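Local coordinates for outer membrane protein YopM (Yersinia pestis, PDB 1JL5) that acts as a leucine-rich repeat effector of the plague bacterium, probably altering host cell physiology to promote bacterial survival in host tissues, at residues Leu217-Glu228 and Leu239-Lys250. Sequence-based numbering, arbitrary orientation.
Sequences LESIVAGNNILE and LTTIYADNNLLK. With CA (calcium ion), chain B.
Ile-220 and Ile-242 are neighbours on the buried face of two parallel strands, 219-221 and 241-243, whose axes run 4.7 Å apart, and meet at an angle. The CG2 methyl of Ile-220 lies 3.8 Å from CG1 of Ile-242, and CD1 of Leu-239 also touches that methyl and lies alongside Leu-217, forming the apolar inner side. Backbone bonds alternate along the strands, Ile-220 N giving to Thr-241 O and Tyr-243 N to Ile-220 O. Beyond the strands, the buried Asn-247 adds side-chain bonds to the backbone pairing. With CG anti to its own carbonyl carbon (chi1 -83°), its amide turns inward against Leu-227, and ND2 donates almost straight to Ala-222 O at 2.9 Å. Asn-225 ND2 reaches that oxygen from the opposite face of the carbonyl, so two amides from successive repeats grip one buried acceptor. Asn-247 ND2 also bonds to Ala-244 O within its own turn, fixing the amide's rotation; one repeat earlier, Asn-225 ND2 likewise reaches back to Ala-202 O.

The partly exposed strand face bearing Val-221 and Tyr-243, and the asparagine turn after it, are looser and wetter. Val-221 CG1 packs on Tyr-243 CB at 3.8 Å while the ring leads away, and a water joins Asn-224 ND2 to Asp-245 OD2. The amides of Asn-224 and Asn-246 stack with planes 9° apart. Asn-246 ND2 bonds to Asp-245 OD2, whereas its OD1 binds calcium at 2.0 Å, together with three waters, Asp-266 of the same chain and Asn-326 of the second subunit. At the far end Lys-250 NZ hydrogen-bonds to Glu-228 O and, from above the carboxylate plane, forms a salt bridge with Glu-228 OE1 at 2.9 Å; that carboxylate also pairs with Arg-310 of the second subunit. Parallel strands followed by an inward asparagine ladder are the hallmark of the leucine-rich repeat solenoid, here carrying an intersubunit calcium site.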
loop_
_atom_site.group_PDB
_atom_site.type_symbol
_atom_site.label_atom_id
_atom_site.label_comp_id
_atom_site.label_asym_id
_atom_site.label_seq_id
_atom_site.Cartn_x
_atom_site.Cartn_y
_atom_site.Cartn_z
ATOM N N LEU A 217 -5.528 -10.462 36.182
ATOM C CA LEU A 217 -5.281 -10.046 34.805
ATOM C C LEU A 217 -5.481 -11.153 33.784
ATOM O O LEU A 217 -4.909 -12.230 33.888
ATOM C CB LEU A 217 -3.869 -9.471 34.661
ATOM C CG LEU A 217 -3.695 -8.565 33.437
ATOM C CD1 LEU A 217 -4.610 -7.347 33.593
ATOM C CD2 LEU A 217 -2.248 -8.125 33.306
ATOM N N GLU A 218 -6.310 -10.881 32.791
ATOM C CA GLU A 218 -6.561 -11.854 31.748
ATOM C C GLU A 218 -5.919 -11.347 30.479
ATOM O O GLU A 218 -5.582 -12.109 29.577
ATOM C CB GLU A 218 -8.058 -12.012 31.522
ATOM C CG GLU A 218 -8.825 -12.297 32.793
ATOM C CD GLU A 218 -10.255 -12.670 32.516
ATOM O OE1 GLU A 218 -10.847 -12.082 31.588
ATOM O OE2 GLU A 218 -10.790 -13.544 33.228
ATOM N N SER A 219 -5.733 -10.041 30.425
ATOM C CA SER A 219 -5.168 -9.450 29.242
ATOM C C SER A 219 -4.386 -8.191 29.523
ATOM O O SER A 219 -4.789 -7.346 30.326
ATOM C CB SER A 219 -6.291 -9.141 28.254
ATOM O OG SER A 219 -5.769 -8.622 27.052
ATOM N N ILE A 220 -3.241 -8.082 28.869
ATOM C CA ILE A 220 -2.432 -6.899 28.997
ATOM C C ILE A 220 -1.906 -6.570 27.617
ATOM O O ILE A 220 -1.267 -7.393 26.949
ATOM C CB ILE A 220 -1.260 -7.056 29.993
ATOM C CG1 ILE A 220 -0.540 -5.705 30.125
ATOM C CG2 ILE A 220 -0.305 -8.149 29.541
ATOM C CD1 ILE A 220 0.354 -5.596 31.318
ATOM N N VAL A 221 -2.244 -5.367 27.182
ATOM C CA VAL A 221 -1.834 -4.850 25.899
ATOM C C VAL A 221 -0.960 -3.675 26.280
ATOM O O VAL A 221 -1.436 -2.677 26.815
ATOM C CB VAL A 221 -3.055 -4.395 25.094
ATOM C CG1 VAL A 221 -2.623 -3.727 23.801
ATOM C CG2 VAL A 221 -3.933 -5.600 24.797
ATOM N N ALA A 222 0.334 -3.818 26.042
ATOM C CA ALA A 222 1.276 -2.777 26.408
ATOM C C ALA A 222 2.311 -2.648 25.319
ATOM O O ALA A 222 3.478 -2.352 25.578
ATOM C CB ALA A 222 1.941 -3.126 27.733
ATOM N N GLY A 223 1.876 -2.888 24.093
ATOM C CA GLY A 223 2.779 -2.769 22.977
ATOM C C GLY A 223 3.124 -1.310 22.801
ATOM O O GLY A 223 2.449 -0.422 23.335
ATOM N N ASN A 224 4.193 -1.055 22.065
ATOM C CA ASN A 224 4.606 0.305 21.800
ATOM C C ASN A 224 4.868 1.150 23.007
ATOM O O ASN A 224 4.427 2.291 23.110
ATOM C CB ASN A 224 3.596 0.997 20.909
ATOM C CG ASN A 224 3.959 0.878 19.477
ATOM O OD1 ASN A 224 5.029 1.324 19.073
ATOM N ND2 ASN A 224 3.089 0.259 18.687
ATOM N N ASN A 225 5.584 0.558 23.937
ATOM C CA ASN A 225 6.001 1.253 25.120
ATOM C C ASN A 225 7.498 1.124 24.988
ATOM O O ASN A 225 8.008 0.951 23.882
ATOM C CB ASN A 225 5.470 0.540 26.357
ATOM C CG ASN A 225 4.105 1.038 26.745
ATOM O OD1 ASN A 225 3.961 2.181 27.151
ATOM N ND2 ASN A 225 3.093 0.199 26.595
ATOM N N ILE A 226 8.213 1.215 26.088
ATOM C CA ILE A 226 9.648 1.055 26.015
ATOM C C ILE A 226 9.995 0.085 27.118
ATOM O O ILE A 226 10.915 0.292 27.899
ATOM C CB ILE A 226 10.370 2.406 26.168
ATOM C CG1 ILE A 226 9.775 3.202 27.328
ATOM C CG2 ILE A 226 10.239 3.192 24.869
ATOM C CD1 ILE A 226 10.340 4.610 27.441
ATOM N N LEU A 227 9.204 -0.982 27.169
ATOM C CA LEU A 227 9.385 -2.028 28.154
ATOM C C LEU A 227 10.670 -2.773 27.880
ATOM O O LEU A 227 10.837 -3.379 26.819
ATOM C CB LEU A 227 8.206 -2.995 28.114
ATOM C CG LEU A 227 6.868 -2.355 28.479
ATOM C CD1 LEU A 227 5.754 -3.380 28.348
ATOM C CD2 LEU A 227 6.947 -1.808 29.897
ATOM N N GLU A 228 11.579 -2.707 28.848
ATOM C CA GLU A 228 12.870 -3.374 28.768
ATOM C C GLU A 228 12.599 -4.837 29.022
ATOM O O GLU A 228 13.308 -5.713 28.548
ATOM C CB GLU A 228 13.801 -2.863 29.864
ATOM C CG GLU A 228 14.035 -1.363 29.882
ATOM C CD GLU A 228 14.870 -0.892 28.715
ATOM O OE1 GLU A 228 15.849 -1.587 28.375
ATOM O OE2 GLU A 228 14.554 0.175 28.155
ATOM N N LEU A 239 -3.990 -14.731 32.883
ATOM C CA LEU A 239 -3.476 -13.883 31.824
ATOM C C LEU A 239 -3.423 -14.713 30.552
ATOM O O LEU A 239 -2.589 -15.600 30.407
ATOM C CB LEU A 239 -2.088 -13.363 32.187
ATOM C CG LEU A 239 -1.508 -12.313 31.238
ATOM C CD1 LEU A 239 -2.550 -11.236 30.941
ATOM C CD2 LEU A 239 -0.273 -11.702 31.876
ATOM N N THR A 240 -4.330 -14.429 29.630
ATOM C CA THR A 240 -4.385 -15.185 28.393
ATOM C C THR A 240 -3.930 -14.362 27.209
ATOM O O THR A 240 -3.636 -14.896 26.145
ATOM C CB THR A 240 -5.797 -15.681 28.141
ATOM O OG1 THR A 240 -6.701 -14.578 28.237
ATOM C CG2 THR A 240 -6.177 -16.735 29.178
ATOM N N THR A 241 -3.874 -13.052 27.391
ATOM C CA THR A 241 -3.441 -12.200 26.308
ATOM C C THR A 241 -2.360 -11.246 26.720
ATOM O O THR A 241 -2.505 -10.487 27.673
ATOM C CB THR A 241 -4.597 -11.386 25.726
ATOM O OG1 THR A 241 -5.477 -12.264 25.022
ATOM C CG2 THR A 241 -4.069 -10.325 24.762
ATOM N N ILE A 242 -1.258 -11.300 25.996
ATOM C CA ILE A 242 -0.166 -10.397 26.260
ATOM C C ILE A 242 0.263 -9.787 24.955
ATOM O O ILE A 242 0.644 -10.488 24.026
ATOM C CB ILE A 242 1.068 -11.088 26.848
ATOM C CG1 ILE A 242 0.782 -11.581 28.261
ATOM C CG2 ILE A 242 2.245 -10.098 26.864
ATOM C CD1 ILE A 242 1.945 -12.340 28.850
ATOM N N TYR A 243 0.168 -8.470 24.892
ATOM C CA TYR A 243 0.615 -7.725 23.738
ATOM C C TYR A 243 1.707 -6.878 24.326
ATOM O O TYR A 243 1.453 -6.040 25.188
ATOM C CB TYR A 243 -0.501 -6.847 23.179
ATOM C CG TYR A 243 -1.308 -7.549 22.123
ATOM C CD1 TYR A 243 -1.903 -8.780 22.381
ATOM C CD2 TYR A 243 -1.458 -6.997 20.855
ATOM C CE1 TYR A 243 -2.625 -9.446 21.407
ATOM C CE2 TYR A 243 -2.181 -7.658 19.865
ATOM C CZ TYR A 243 -2.760 -8.883 20.151
ATOM O OH TYR A 243 -3.464 -9.556 19.180
ATOM N N ALA A 244 2.932 -7.137 23.898
ATOM C CA ALA A 244 4.080 -6.385 24.376
ATOM C C ALA A 244 4.920 -6.106 23.145
ATOM O O ALA A 244 6.142 -5.992 23.201
ATOM C CB ALA A 244 4.858 -7.201 25.394
ATOM N N ASP A 245 4.229 -6.018 22.018
ATOM C CA ASP A 245 4.865 -5.740 20.749
ATOM C C ASP A 245 5.494 -4.368 20.848
ATOM O O ASP A 245 5.162 -3.582 21.734
ATOM C CB ASP A 245 3.824 -5.706 19.639
ATOM C CG ASP A 245 2.716 -4.712 19.929
ATOM O OD1 ASP A 245 1.894 -4.990 20.828
ATOM O OD2 ASP A 245 2.675 -3.646 19.280
ATOM N N ASN A 246 6.416 -4.091 19.940
ATOM C CA ASN A 246 7.035 -2.789 19.884
ATOM C C ASN A 246 7.536 -2.259 21.195
ATOM O O ASN A 246 7.231 -1.138 21.593
ATOM C CB ASN A 246 6.054 -1.807 19.267
ATOM C CG ASN A 246 5.809 -2.111 17.831
ATOM O OD1 ASN A 246 6.706 -1.957 17.010
ATOM N ND2 ASN A 246 4.608 -2.573 17.508
ATOM N N ASN A 247 8.314 -3.081 21.870
ATOM C CA ASN A 247 8.900 -2.672 23.117
ATOM C C ASN A 247 10.380 -2.914 22.991
ATOM O O ASN A 247 10.910 -2.959 21.883
ATOM C CB ASN A 247 8.287 -3.452 24.270
ATOM C CG ASN A 247 6.987 -2.840 24.730
ATOM O OD1 ASN A 247 6.971 -1.707 25.202
ATOM N ND2 ASN A 247 5.889 -3.570 24.576
ATOM N N LEU A 248 11.050 -3.059 24.121
ATOM C CA LEU A 248 12.479 -3.281 24.109
ATOM C C LEU A 248 12.768 -4.604 24.778
ATOM O O LEU A 248 13.740 -4.745 25.511
ATOM C CB LEU A 248 13.171 -2.144 24.846
ATOM C CG LEU A 248 12.916 -0.797 24.175
ATOM C CD1 LEU A 248 13.416 0.332 25.062
ATOM C CD2 LEU A 248 13.611 -0.785 22.826
ATOM N N LEU A 249 11.911 -5.579 24.514
ATOM C CA LEU A 249 12.070 -6.895 25.100
ATOM C C LEU A 249 13.172 -7.682 24.420
ATOM O O LEU A 249 13.227 -7.749 23.194
ATOM C CB LEU A 249 10.759 -7.664 25.004
ATOM C CG LEU A 249 9.552 -6.993 25.656
ATOM C CD1 LEU A 249 8.327 -7.892 25.495
ATOM C CD2 LEU A 249 9.845 -6.719 27.130
ATOM N N LYS A 250 14.052 -8.269 25.223
ATOM C CA LYS A 250 15.148 -9.086 24.708
ATOM C C LYS A 250 14.768 -10.524 25.025
ATOM O O LYS A 250 15.238 -11.470 24.398
ATOM C CB LYS A 250 16.467 -8.756 25.413
ATOM C CG LYS A 250 16.844 -7.292 25.435
ATOM C CD LYS A 250 16.006 -6.537 26.456
ATOM C CE LYS A 250 16.402 -5.075 26.537
ATOM N NZ LYS A 250 15.496 -4.334 27.455
HETATM CA CA CA B . 7.652 -1.399 15.294
HETATM O O HOH W 1 -0.055 -3.669 21.971
HETATM O O HOH W 2 0.919 -1.639 19.915
HETATM O O HOH W 3 13.579 -8.122 28.021
HETATM O O HOH W 4 5.900 -0.155 14.726
HETATM O O HOH W 5 6.869 -3.009 14.002
HETATM O O HOH W 6 8.956 0.289 16.216
#